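Local coordinates for protein putative tagatose-6-phosphate ketose/aldose isomerase (Escherichia coli, PDB 3C3J) that is built from two SIS domains, the alpha/beta modules found in sugar isomerases and related proteins, and assembles as a pair of subunits, at residues 225-230 against 252-257; 220-225 against 304-309; 53-58 against 101-106; 97-102 against 127-132. All blocks are in the same frame, centred on the assembly; numbering follows the deposited sequence.

Interaction 1: residues 225-230 against 252-257; sequences KRIVYL and GKLAAF
With CG anti to its carbonyl carbon (chi1 -52°), the ring of F257 is swung alongside strand 226-231, while R226, extended from CG to NE, runs past it. The ring's CE2 edge meets R226 CB at 4.0 Å, near the ring plane, and I227 O also lies at that edge. V228 CG2 is 4.1 Å from F257 CD2. R226, V228, A255 and F257 share one face of the sheet. I227 and A256 belong to the reverse face, where I227 CG2 packs 3.5 Å from A256 CB and touches L254 CG.

The backbones pair as parallel strands. I227 bonds twice to the same neighbouring strand, its N donating to A255 O at 2.8 Å (161°) and its O accepting F257 N, also at 2.8 Å. Y229 N to F257 O follows at 3.0 Å.

R226 NH2 bonds to L271 O of its own chain and to G252 O of the second subunit, and the F257 ring meets F257 of that subunit with planes about 10° apart. Helix 235-249 makes the crossover between the two strands and, with helix 335-356, covers I227 and Y229; strand 276-281 flanks strand 226-231 on the side away from strand 255-259.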
loop_
_atom_site.group_PDB
_atom_site.type_symbol
_atom_site.label_atom_id
_atom_site.label_comp_id
_atom_site.label_asym_id
_atom_site.label_seq_id
_atom_site.Cartn_x
_atom_site.Cartn_y
_atom_site.Cartn_z
ATOM N N LYS A 225 3.902 14.521 -18.092
ATOM C CA LYS A 225 4.863 13.433 -17.940
ATOM C C LYS A 225 4.607 12.596 -16.675
ATOM O O LYS A 225 5.180 11.510 -16.505
ATOM C CB LYS A 225 6.261 14.016 -17.790
ATOM C CG LYS A 225 6.728 14.834 -18.994
ATOM C CD LYS A 225 7.219 13.953 -20.110
ATOM C CE LYS A 225 8.055 14.771 -21.127
ATOM N NZ LYS A 225 9.211 15.472 -20.475
ATOM N N ARG A 226 3.806 13.131 -15.770
ATOM C CA ARG A 226 3.463 12.426 -14.528
ATOM C C ARG A 226 1.991 12.600 -14.282
ATOM O O ARG A 226 1.429 13.673 -14.535
ATOM C CB ARG A 226 4.235 12.976 -13.336
ATOM C CG ARG A 226 5.753 12.916 -13.510
ATOM C CD ARG A 226 6.492 13.491 -12.321
ATOM N NE ARG A 226 7.932 13.232 -12.407
ATOM C CZ ARG A 226 8.832 13.617 -11.494
ATOM N NH1 ARG A 226 10.112 13.330 -11.672
ATOM N NH2 ARG A 226 8.458 14.279 -10.409
ATOM N N ILE A 227 1.374 11.532 -13.798
ATOM C CA ILE A 227 0.018 11.602 -13.319
ATOM C C ILE A 227 -0.046 11.054 -11.902
ATOM O O ILE A 227 0.595 10.050 -11.588
ATOM C CB ILE A 227 -0.986 10.876 -14.260
ATOM C CG1 ILE A 227 -2.413 11.048 -13.740
ATOM C CG2 ILE A 227 -0.647 9.419 -14.440
ATOM C CD1 ILE A 227 -3.475 10.741 -14.774
ATOM N N VAL A 228 -0.791 11.751 -11.051
ATOM C CA VAL A 228 -1.007 11.326 -9.689
ATOM C C VAL A 228 -2.499 11.273 -9.434
ATOM O O VAL A 228 -3.207 12.276 -9.639
ATOM C CB VAL A 228 -0.401 12.275 -8.630
ATOM C CG1 VAL A 228 -0.544 11.599 -7.197
ATOM C CG2 VAL A 228 1.024 12.619 -8.968
ATOM N N TYR A 229 -2.965 10.111 -8.977
ATOM C CA TYR A 229 -4.343 9.982 -8.490
ATOM C C TYR A 229 -4.372 9.946 -6.980
ATOM O O TYR A 229 -3.578 9.216 -6.363
ATOM C CB TYR A 229 -4.996 8.703 -9.039
ATOM C CG TYR A 229 -5.337 8.733 -10.516
ATOM C CD1 TYR A 229 -6.554 9.253 -10.962
ATOM C CD2 TYR A 229 -4.487 8.161 -11.452
ATOM C CE1 TYR A 229 -6.897 9.242 -12.316
ATOM C CE2 TYR A 229 -4.807 8.141 -12.795
ATOM C CZ TYR A 229 -6.020 8.683 -13.226
ATOM O OH TYR A 229 -6.342 8.650 -14.558
ATOM N N LEU A 230 -5.310 10.684 -6.387
ATOM C CA LEU A 230 -5.462 10.784 -4.922
ATOM C C LEU A 230 -6.876 10.434 -4.487
ATOM O O LEU A 230 -7.862 10.860 -5.103
ATOM C CB LEU A 230 -5.108 12.195 -4.422
ATOM C CG LEU A 230 -3.738 12.788 -4.778
ATOM C CD1 LEU A 230 -3.584 14.257 -4.337
ATOM C CD2 LEU A 230 -2.624 11.927 -4.175
ATOM N N GLY A 252 4.421 2.541 -19.844
ATOM C CA GLY A 252 5.332 3.244 -18.971
ATOM C C GLY A 252 5.663 4.663 -19.357
ATOM O O GLY A 252 6.331 5.364 -18.593
ATOM N N LYS A 253 5.211 5.129 -20.510
ATOM C CA LYS A 253 5.624 6.461 -20.946
ATOM C C LYS A 253 5.108 7.561 -20.048
ATOM O O LYS A 253 5.791 8.552 -19.822
ATOM C CB LYS A 253 5.237 6.698 -22.405
ATOM C CG LYS A 253 5.919 5.713 -23.376
ATOM C CD LYS A 253 7.447 5.615 -23.200
ATOM C CE LYS A 253 8.002 4.362 -23.888
ATOM N NZ LYS A 253 7.288 3.114 -23.453
ATOM N N LEU A 254 3.904 7.417 -19.525
ATOM C CA LEU A 254 3.428 8.361 -18.520
ATOM C C LEU A 254 3.650 7.738 -17.152
ATOM O O LEU A 254 3.037 6.702 -16.835
ATOM C CB LEU A 254 1.945 8.619 -18.743
ATOM C CG LEU A 254 1.216 9.748 -18.018
ATOM C CD1 LEU A 254 2.081 11.010 -17.783
ATOM C CD2 LEU A 254 -0.060 10.089 -18.826
ATOM N N ALA A 255 4.541 8.334 -16.367
ATOM C CA ALA A 255 4.785 7.893 -14.994
ATOM C C ALA A 255 3.507 8.137 -14.186
ATOM O O ALA A 255 2.914 9.219 -14.262
ATOM C CB ALA A 255 5.971 8.664 -14.373
ATOM N N ALA A 256 3.089 7.149 -13.406
ATOM C CA ALA A 256 1.853 7.265 -12.619
ATOM C C ALA A 256 2.069 6.912 -11.145
ATOM O O ALA A 256 2.803 5.980 -10.809
ATOM C CB ALA A 256 0.714 6.424 -13.241
ATOM N N PHE A 257 1.416 7.687 -10.284
ATOM C CA PHE A 257 1.567 7.616 -8.825
ATOM C C PHE A 257 0.189 7.641 -8.200
ATOM O O PHE A 257 -0.778 8.100 -8.803
ATOM C CB PHE A 257 2.376 8.803 -8.304
ATOM C CG PHE A 257 3.672 8.998 -8.996
ATOM C CD1 PHE A 257 4.827 8.385 -8.539
ATOM C CD2 PHE A 257 3.747 9.788 -10.141
ATOM C CE1 PHE A 257 6.039 8.548 -9.205
ATOM C CE2 PHE A 257 4.959 9.956 -10.817
ATOM C CZ PHE A 257 6.096 9.340 -10.343
#

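Interaction 2: residues 220-225 against 304-309; sequences GYAPWK and QAMRVI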
loop_
_atom_site.group_PDB
_atom_site.type_symbol
_atom_site.label_atom_id
_atom_site.label_comp_id
_atom_site.label_asym_id
_atom_site.label_seq_id
_atom_site.Cartn_x
_atom_site.Cartn_y
_atom_site.Cartn_z
ATOM N N GLY A 220 -7.947 15.079 -21.365
ATOM C CA GLY A 220 -7.339 15.798 -22.497
ATOM C C GLY A 220 -5.997 15.234 -22.898
ATOM O O GLY A 220 -5.578 14.196 -22.394
ATOM N N TYR A 221 -5.317 15.926 -23.815
ATOM C CA TYR A 221 -4.039 15.461 -24.368
ATOM C C TYR A 221 -2.848 16.409 -24.142
ATOM O O TYR A 221 -1.944 16.500 -24.984
ATOM C CB TYR A 221 -4.189 15.179 -25.861
ATOM C CG TYR A 221 -5.284 14.175 -26.192
ATOM C CD1 TYR A 221 -5.173 12.839 -25.800
ATOM C CD2 TYR A 221 -6.410 14.556 -26.925
ATOM C CE1 TYR A 221 -6.157 11.917 -26.116
ATOM C CE2 TYR A 221 -7.396 13.656 -27.233
ATOM C CZ TYR A 221 -7.268 12.330 -26.832
ATOM O OH TYR A 221 -8.233 11.420 -27.144
ATOM N N ALA A 222 -2.821 17.083 -23.004
ATOM C CA ALA A 222 -1.690 17.941 -22.640
ATOM C C ALA A 222 -0.407 17.130 -22.462
ATOM O O ALA A 222 -0.448 15.931 -22.191
ATOM C CB ALA A 222 -2.009 18.747 -21.375
ATOM N N PRO A 223 0.755 17.780 -22.615
ATOM C CA PRO A 223 2.011 17.049 -22.569
ATOM C C PRO A 223 2.502 16.757 -21.128
ATOM O O PRO A 223 3.664 16.992 -20.790
ATOM C CB PRO A 223 2.953 17.977 -23.320
ATOM C CG PRO A 223 2.417 19.366 -23.021
ATOM C CD PRO A 223 0.944 19.220 -22.884
ATOM N N TRP A 224 1.624 16.220 -20.293
ATOM C CA TRP A 224 2.047 15.806 -18.959
ATOM C C TRP A 224 2.983 14.597 -19.051
ATOM O O TRP A 224 2.889 13.792 -19.987
ATOM C CB TRP A 224 0.844 15.511 -18.045
ATOM C CG TRP A 224 -0.337 14.996 -18.754
ATOM C CD1 TRP A 224 -0.408 13.866 -19.499
ATOM C CD2 TRP A 224 -1.616 15.611 -18.825
ATOM N NE1 TRP A 224 -1.655 13.724 -20.020
ATOM C CE2 TRP A 224 -2.425 14.782 -19.622
ATOM C CE3 TRP A 224 -2.162 16.776 -18.283
ATOM C CZ2 TRP A 224 -3.752 15.073 -19.896
ATOM C CZ3 TRP A 224 -3.483 17.075 -18.560
ATOM C CH2 TRP A 224 -4.260 16.230 -19.359
ATOM N N LYS A 225 3.902 14.521 -18.092
ATOM C CA LYS A 225 4.863 13.433 -17.940
ATOM C C LYS A 225 4.607 12.596 -16.675
ATOM O O LYS A 225 5.180 11.510 -16.505
ATOM C CB LYS A 225 6.261 14.016 -17.790
ATOM C CG LYS A 225 6.728 14.834 -18.994
ATOM C CD LYS A 225 7.219 13.953 -20.110
ATOM C CE LYS A 225 8.055 14.771 -21.127
ATOM N NZ LYS A 225 9.211 15.472 -20.475
ATOM N N GLN A 304 1.431 24.618 -8.917
ATOM C CA GLN A 304 2.670 24.096 -9.480
ATOM C C GLN A 304 2.481 22.950 -10.473
ATOM O O GLN A 304 3.309 22.759 -11.360
ATOM C CB GLN A 304 3.696 23.793 -8.380
ATOM C CG GLN A 304 3.606 22.466 -7.691
ATOM C CD GLN A 304 4.180 22.509 -6.262
ATOM O OE1 GLN A 304 4.486 23.596 -5.738
ATOM N NE2 GLN A 304 4.305 21.339 -5.623
ATOM N N ALA A 305 1.392 22.204 -10.334
ATOM C CA ALA A 305 1.045 21.154 -11.289
ATOM C C ALA A 305 0.678 21.758 -12.648
ATOM O O ALA A 305 0.208 22.895 -12.719
ATOM C CB ALA A 305 -0.117 20.319 -10.762
HETATM N N MSE A 306 0.889 20.996 -13.719
HETATM C CA MSE A 306 0.354 21.362 -15.027
HETATM C C MSE A 306 -1.149 21.516 -14.962
HETATM O O MSE A 306 -1.700 22.427 -15.570
HETATM C CB MSE A 306 0.699 20.310 -16.074
HETATM C CG MSE A 306 0.207 20.626 -17.500
HETATM SE SE MSE A 306 0.940 19.348 -18.830
HETATM C CE MSE A 306 2.670 20.241 -19.196
ATOM N N ARG A 307 -1.812 20.601 -14.244
ATOM C CA ARG A 307 -3.269 20.621 -14.095
ATOM C C ARG A 307 -3.690 19.860 -12.842
ATOM O O ARG A 307 -3.119 18.805 -12.556
ATOM C CB ARG A 307 -3.951 19.994 -15.321
ATOM C CG ARG A 307 -5.433 20.334 -15.433
ATOM C CD ARG A 307 -6.029 19.964 -16.780
ATOM N NE ARG A 307 -5.341 20.650 -17.878
ATOM C CZ ARG A 307 -5.463 20.356 -19.173
ATOM N NH1 ARG A 307 -6.279 19.386 -19.580
ATOM N NH2 ARG A 307 -4.763 21.047 -20.077
ATOM N N VAL A 308 -4.681 20.398 -12.126
ATOM C CA VAL A 308 -5.305 19.745 -10.972
ATOM C C VAL A 308 -6.787 19.594 -11.283
ATOM O O VAL A 308 -7.478 20.587 -11.494
ATOM C CB VAL A 308 -5.134 20.520 -9.659
ATOM C CG1 VAL A 308 -5.815 19.751 -8.460
ATOM C CG2 VAL A 308 -3.632 20.774 -9.357
ATOM N N ILE A 309 -7.267 18.345 -11.333
ATOM C CA ILE A 309 -8.669 18.041 -11.647
ATOM C C ILE A 309 -9.312 17.388 -10.427
ATOM O O ILE A 309 -8.804 16.405 -9.924
ATOM C CB ILE A 309 -8.796 17.067 -12.849
ATOM C CG1 ILE A 309 -8.160 17.644 -14.106
ATOM C CG2 ILE A 309 -10.251 16.687 -13.139
ATOM C CD1 ILE A 309 -8.235 16.690 -15.282
#
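An inverse gamma turn centred on P223, in the loop that leads into strand 226-231, receives two side chains from the entry to strand 307-312: M306, here selenomethionine, just before it, and R307, its first residue. The turn is closed by a weak bond from W224 N to A222 O, and it presents A222, P223 and W224 together.

In M306 the anti chi1 (-178°) and extended chi2 carry SE to the turn, and the bend at chi3 then turns CE toward P223. SE lies 3.5 Å from W224 N and 3.9 Å from A222 CB, while CE sits 3.9 Å from P223 CG. Toward the indole the selenium takes an oblique Met-aromatic position, 5.2 Å from the centroid of the six-membered ring.

R307 approaches the same indole differently. Its NH1 is 3.8 Å from W224 CH2, near the ring plane, and W224 CZ3 stands over one face of the guanidinium; the two planes are 79° apart, so the edge of the ring is set against the face of the cation. The NH2 branch reaches A222 CB at 3.8 Å.

L277 of strand 276-281, which runs between strands 226-231 and 307-312, touches both W224 and R307. The arrangement is surface packing at the end of a parallel alpha/beta sheet where its strands begin, bridging two strands that are not neighbours.

Interaction 3: residues 53-58 against 101-106; sequences NLRIIL and PAHPLL
The carbonyl oxygen of R55 takes two approaches from the neighbouring strand: L106 N donates to R55 O at 2.8 Å in a nearly straight bond (167°). The second is a CA-H...O contact, with L105 CA 3.3 Å from R55 O. Bonds from R55 N to P104 O and from I57 N to L106 O, each 3.0 Å, continue the parallel ladder on either side.

Beyond the ladder, R55 folds back at chi2 (54°), which brings its guanidinium flat over the imidazole of H103. The planes are only 7° apart and the centres 3.6 Å, with CD2 above the middle of the guanidinium. R55 NH1 also donates to N53 O at 2.9 Å, staying close to its own guanidinium plane; stack and bond together fix the rotation of the group. The N53 amide crosses the P104 ring, ND2 lying 3.4 Å from P104 CD, and a water accepts from ND2 and donates to A102 O.

The apolar packing divides between two sheet faces. L105 CD1 meets I57 CG1 on the R55 side, whereas L54 and I56 meet L106 on the other, beneath helix 23-49.

Strand 82-85 pairs with the other edge of strand 55-59, giving the strand order 2-1-3-4-5 of a flavodoxin-like parallel sheet, the architecture of SIS domains.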
loop_
_atom_site.group_PDB
_atom_site.type_symbol
_atom_site.label_atom_id
_atom_site.label_comp_id
_atom_site.label_asym_id
_atom_site.label_seq_id
_atom_site.Cartn_x
_atom_site.Cartn_y
_atom_site.Cartn_z
ATOM N N ASN A 53 -14.382 -16.153 15.439
ATOM C CA ASN A 53 -12.965 -15.991 15.179
ATOM C C ASN A 53 -12.566 -16.085 13.685
ATOM O O ASN A 53 -11.380 -16.109 13.375
ATOM C CB ASN A 53 -12.180 -17.016 16.008
ATOM C CG ASN A 53 -12.677 -18.474 15.809
ATOM O OD1 ASN A 53 -13.768 -18.722 15.260
ATOM N ND2 ASN A 53 -11.870 -19.448 16.288
ATOM N N LEU A 54 -13.546 -16.137 12.781
ATOM C CA LEU A 54 -13.271 -16.222 11.347
ATOM C C LEU A 54 -12.465 -15.023 10.868
ATOM O O LEU A 54 -12.784 -13.873 11.197
ATOM C CB LEU A 54 -14.567 -16.325 10.536
ATOM C CG LEU A 54 -14.465 -16.407 9.011
ATOM C CD1 LEU A 54 -13.890 -17.728 8.583
ATOM C CD2 LEU A 54 -15.844 -16.122 8.344
ATOM N N ARG A 55 -11.405 -15.311 10.112
ATOM C CA ARG A 55 -10.698 -14.301 9.301
ATOM C C ARG A 55 -11.182 -14.420 7.860
ATOM O O ARG A 55 -11.351 -15.534 7.338
ATOM C CB ARG A 55 -9.190 -14.514 9.355
ATOM C CG ARG A 55 -8.496 -13.824 10.516
ATOM C CD ARG A 55 -9.078 -14.159 11.868
ATOM N NE ARG A 55 -8.440 -13.367 12.936
ATOM C CZ ARG A 55 -8.878 -13.289 14.198
ATOM N NH1 ARG A 55 -9.948 -13.960 14.599
ATOM N NH2 ARG A 55 -8.229 -12.530 15.076
ATOM N N ILE A 56 -11.398 -13.286 7.212
ATOM C CA ILE A 56 -11.794 -13.278 5.814
ATOM C C ILE A 56 -10.721 -12.478 5.078
ATOM O O ILE A 56 -10.504 -11.323 5.378
ATOM C CB ILE A 56 -13.178 -12.656 5.578
ATOM C CG1 ILE A 56 -14.270 -13.299 6.461
ATOM C CG2 ILE A 56 -13.553 -12.747 4.107
ATOM C CD1 ILE A 56 -15.611 -12.617 6.338
ATOM N N ILE A 57 -10.040 -13.110 4.131
ATOM C CA ILE A 57 -8.996 -12.435 3.374
ATOM C C ILE A 57 -9.432 -12.301 1.931
ATOM O O ILE A 57 -9.794 -13.291 1.300
ATOM C CB ILE A 57 -7.636 -13.163 3.481
ATOM C CG1 ILE A 57 -7.111 -13.058 4.903
ATOM C CG2 ILE A 57 -6.603 -12.576 2.480
ATOM C CD1 ILE A 57 -5.803 -13.816 5.186
ATOM N N LEU A 58 -9.395 -11.083 1.410
ATOM C CA LEU A 58 -9.616 -10.837 -0.012
ATOM C C LEU A 58 -8.250 -10.835 -0.696
ATOM O O LEU A 58 -7.361 -10.086 -0.316
ATOM C CB LEU A 58 -10.299 -9.484 -0.222
ATOM C CG LEU A 58 -11.806 -9.446 -0.096
ATOM C CD1 LEU A 58 -12.270 -9.823 1.315
ATOM C CD2 LEU A 58 -12.328 -8.072 -0.529
ATOM N N PRO A 101 -2.688 -20.087 11.390
ATOM C CA PRO A 101 -3.186 -21.427 11.650
ATOM C C PRO A 101 -4.159 -21.567 12.835
ATOM O O PRO A 101 -4.774 -22.618 12.985
ATOM C CB PRO A 101 -1.904 -22.238 11.904
ATOM C CG PRO A 101 -0.817 -21.441 11.304
ATOM C CD PRO A 101 -1.228 -20.018 11.576
ATOM N N ALA A 102 -4.283 -20.533 13.662
ATOM C CA ALA A 102 -5.045 -20.605 14.906
ATOM C C ALA A 102 -6.509 -20.219 14.767
ATOM O O ALA A 102 -7.257 -20.367 15.744
ATOM C CB ALA A 102 -4.389 -19.696 15.974
ATOM N N HIS A 103 -6.906 -19.709 13.597
ATOM C CA HIS A 103 -8.278 -19.262 13.349
ATOM C C HIS A 103 -8.810 -19.860 12.053
ATOM O O HIS A 103 -8.021 -20.155 11.147
ATOM C CB HIS A 103 -8.363 -17.742 13.198
ATOM C CG HIS A 103 -7.814 -16.982 14.356
ATOM N ND1 HIS A 103 -8.301 -17.116 15.634
ATOM C CD2 HIS A 103 -6.821 -16.068 14.424
ATOM C CE1 HIS A 103 -7.620 -16.330 16.445
ATOM N NE2 HIS A 103 -6.731 -15.665 15.731
ATOM N N PRO A 104 -10.140 -19.974 11.932
ATOM C CA PRO A 104 -10.663 -20.357 10.636
ATOM C C PRO A 104 -10.420 -19.224 9.633
ATOM O O PRO A 104 -10.244 -18.060 10.023
ATOM C CB PRO A 104 -12.173 -20.589 10.882
ATOM C CG PRO A 104 -12.364 -20.555 12.382
ATOM C CD PRO A 104 -11.224 -19.746 12.917
ATOM N N LEU A 105 -10.340 -19.589 8.363
ATOM C CA LEU A 105 -10.153 -18.631 7.284
ATOM C C LEU A 105 -11.154 -18.850 6.157
ATOM O O LEU A 105 -11.398 -19.980 5.735
ATOM C CB LEU A 105 -8.742 -18.782 6.717
ATOM C CG LEU A 105 -8.372 -17.996 5.458
ATOM C CD1 LEU A 105 -8.479 -16.481 5.666
ATOM C CD2 LEU A 105 -6.981 -18.347 4.968
ATOM N N LEU A 106 -11.685 -17.752 5.626
ATOM C CA LEU A 106 -12.426 -17.753 4.389
ATOM C C LEU A 106 -11.589 -16.922 3.419
ATOM O O LEU A 106 -11.382 -15.727 3.649
ATOM C CB LEU A 106 -13.809 -17.122 4.557
ATOM C CG LEU A 106 -14.624 -16.945 3.263
ATOM C CD1 LEU A 106 -14.787 -18.279 2.492
ATOM C CD2 LEU A 106 -15.991 -16.259 3.527
HETATM O O HOH W 1 -9.533 -18.576 17.113
#

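Interaction 4: residues 97-102 against 127-132; sequences DYLNPA and NQFVPE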
loop_
_atom_site.group_PDB
_atom_site.type_symbol
_atom_site.label_atom_id
_atom_site.label_comp_id
_atom_site.label_asym_id
_atom_site.label_seq_id
_atom_site.Cartn_x
_atom_site.Cartn_y
_atom_site.Cartn_z
ATOM N N ASP A 97 3.652 -15.023 7.152
ATOM C CA ASP A 97 3.360 -13.710 7.708
ATOM C C ASP A 97 1.889 -13.314 7.679
ATOM O O ASP A 97 1.498 -12.358 8.372
ATOM C CB ASP A 97 4.182 -12.670 6.964
ATOM C CG ASP A 97 5.698 -12.817 7.205
ATOM O OD1 ASP A 97 6.129 -13.483 8.169
ATOM O OD2 ASP A 97 6.470 -12.225 6.443
ATOM N N TYR A 98 1.074 -14.032 6.895
ATOM C CA TYR A 98 -0.322 -13.630 6.640
ATOM C C TYR A 98 -1.386 -14.677 6.983
ATOM O O TYR A 98 -2.524 -14.322 7.274
ATOM C CB TYR A 98 -0.470 -13.198 5.182
ATOM C CG TYR A 98 0.461 -12.075 4.817
ATOM C CD1 TYR A 98 0.225 -10.762 5.252
ATOM C CD2 TYR A 98 1.584 -12.320 4.063
ATOM C CE1 TYR A 98 1.107 -9.753 4.920
ATOM C CE2 TYR A 98 2.465 -11.352 3.762
ATOM C CZ TYR A 98 2.237 -10.057 4.176
ATOM O OH TYR A 98 3.190 -9.103 3.821
ATOM N N LEU A 99 -1.024 -15.952 6.957
ATOM C CA LEU A 99 -1.979 -17.053 7.114
ATOM C C LEU A 99 -1.861 -17.573 8.522
ATOM O O LEU A 99 -0.781 -18.022 8.941
ATOM C CB LEU A 99 -1.679 -18.158 6.094
ATOM C CG LEU A 99 -1.865 -17.709 4.643
ATOM C CD1 LEU A 99 -1.303 -18.783 3.681
ATOM C CD2 LEU A 99 -3.359 -17.412 4.372
ATOM N N ASN A 100 -2.946 -17.472 9.275
ATOM C CA ASN A 100 -2.932 -17.738 10.707
ATOM C C ASN A 100 -3.532 -19.117 10.994
ATOM O O ASN A 100 -4.742 -19.309 10.877
ATOM C CB ASN A 100 -3.716 -16.655 11.458
ATOM C CG ASN A 100 -3.534 -16.754 12.967
ATOM O OD1 ASN A 100 -3.249 -17.829 13.506
ATOM N ND2 ASN A 100 -3.703 -15.641 13.652
ATOM N N PRO A 101 -2.688 -20.087 11.390
ATOM C CA PRO A 101 -3.186 -21.427 11.650
ATOM C C PRO A 101 -4.159 -21.567 12.835
ATOM O O PRO A 101 -4.774 -22.618 12.985
ATOM C CB PRO A 101 -1.904 -22.238 11.904
ATOM C CG PRO A 101 -0.817 -21.441 11.304
ATOM C CD PRO A 101 -1.228 -20.018 11.576
ATOM N N ALA A 102 -4.283 -20.533 13.662
ATOM C CA ALA A 102 -5.045 -20.605 14.906
ATOM C C ALA A 102 -6.509 -20.219 14.767
ATOM O O ALA A 102 -7.257 -20.367 15.744
ATOM C CB ALA A 102 -4.389 -19.696 15.974
ATOM N N ASN A 127 -4.790 -23.594 2.281
ATOM C CA ASN A 127 -5.175 -24.946 2.712
ATOM C C ASN A 127 -4.076 -25.644 3.537
ATOM O O ASN A 127 -4.367 -26.284 4.548
ATOM C CB ASN A 127 -5.518 -25.837 1.518
ATOM C CG ASN A 127 -6.853 -25.520 0.897
ATOM O OD1 ASN A 127 -7.791 -25.068 1.564
ATOM N ND2 ASN A 127 -6.958 -25.789 -0.397
ATOM N N GLN A 128 -2.826 -25.508 3.109
ATOM C CA GLN A 128 -1.684 -26.069 3.835
ATOM C C GLN A 128 -1.501 -25.448 5.223
ATOM O O GLN A 128 -1.247 -26.173 6.198
ATOM C CB GLN A 128 -0.397 -25.859 3.048
ATOM C CG GLN A 128 -0.108 -26.847 1.961
ATOM C CD GLN A 128 1.256 -26.529 1.320
ATOM O OE1 GLN A 128 2.301 -27.115 1.668
ATOM N NE2 GLN A 128 1.255 -25.562 0.446
ATOM N N PHE A 129 -1.607 -24.120 5.305
ATOM C CA PHE A 129 -1.340 -23.396 6.558
ATOM C C PHE A 129 -2.505 -23.394 7.564
ATOM O O PHE A 129 -2.271 -23.424 8.769
ATOM C CB PHE A 129 -0.932 -21.942 6.289
ATOM C CG PHE A 129 0.534 -21.758 6.021
ATOM C CD1 PHE A 129 1.096 -22.180 4.848
ATOM C CD2 PHE A 129 1.359 -21.142 6.963
ATOM C CE1 PHE A 129 2.469 -22.014 4.628
ATOM C CE2 PHE A 129 2.708 -20.992 6.741
ATOM C CZ PHE A 129 3.255 -21.410 5.574
ATOM N N VAL A 130 -3.737 -23.333 7.076
ATOM C CA VAL A 130 -4.890 -23.059 7.941
ATOM C C VAL A 130 -5.780 -24.295 7.992
ATOM O O VAL A 130 -6.405 -24.668 6.990
ATOM C CB VAL A 130 -5.659 -21.808 7.503
ATOM C CG1 VAL A 130 -6.784 -21.460 8.544
ATOM C CG2 VAL A 130 -4.679 -20.652 7.315
ATOM N N PRO A 131 -5.797 -24.967 9.158
ATOM C CA PRO A 131 -6.550 -26.205 9.282
ATOM C C PRO A 131 -8.014 -26.107 8.889
ATOM O O PRO A 131 -8.524 -27.004 8.226
ATOM C CB PRO A 131 -6.394 -26.581 10.765
ATOM C CG PRO A 131 -5.234 -25.834 11.248
ATOM C CD PRO A 131 -5.081 -24.618 10.410
ATOM N N GLU A 132 -8.697 -25.057 9.318
ATOM C CA GLU A 132 -10.091 -24.832 8.933
ATOM C C GLU A 132 -10.184 -23.693 7.917
ATOM O O GLU A 132 -10.307 -22.522 8.264
ATOM C CB GLU A 132 -10.962 -24.558 10.165
ATOM C CG GLU A 132 -12.445 -24.711 9.842
ATOM C CD GLU A 132 -13.380 -24.340 10.976
ATOM O OE1 GLU A 132 -12.920 -24.133 12.124
ATOM O OE2 GLU A 132 -14.603 -24.270 10.684
#
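The aromatic ring of F129 is met obliquely by L99 CD1 and by the ring of W382, whose plane is inclined at about 60° to it; P95 and M96 from helix 95-98 touch F129 as well. The contact with L99 is made mainly at the base of the side chain. L99 CB lies 3.9 Å from F129 CB, its CD1 is 4.1 Å from the same atom, and the two side chains cross at about a right angle.

V130, the first residue to leave helical geometry after helix 117-129, continues the seam. Its chi1 of -174° places CG1 anti to the backbone N and leaves CG2 beside that N. Both methyls approach N100 O, at 3.8 Å each, and CG2 also packs against L99 CB.

Two prolines then pass each other with their carbons set against main-chain oxygens. P101 CB is 3.4 Å from F129 O, and in return P131 CD is 3.3 Å from P101 O, so each proline sets ring carbons against a carbonyl oxygen of the other segment. The bend on the 97-102 side is an Asx turn: N100 OD1 accepts A102 N at 2.9 Å (161°), spanning P101.

These segments lead from helix 95-98 into strand 105-111 and from helix 117-129 into strand 133-139. They are thus adjacent helix-to-strand connections on the N-terminal edge of a parallel alpha/beta sheet, packed side by side just where their two neighbouring strands start.

How the interactions relate
Along the chain, interactions 3 and 4 come first, in the SIS domain formed around strands 55-59 and 105-111; interactions 1 and 2 follow in the second. Each pair is compact: interactions 3 and 4 have centres about 8 Å apart and share P101 and A102, with a probable hydrogen bond between L105 and E132 joining them, while 1 and 2 are about 10 Å apart and share K225, 1 being nested within the loop closed by 2. Between domains, centres lie about 36 to 47 Å apart without touching. Both sheets have strand order 2-1-3-4-5, and the equivalent first strands pair with the third strand in interaction 3 and the second in interaction 1.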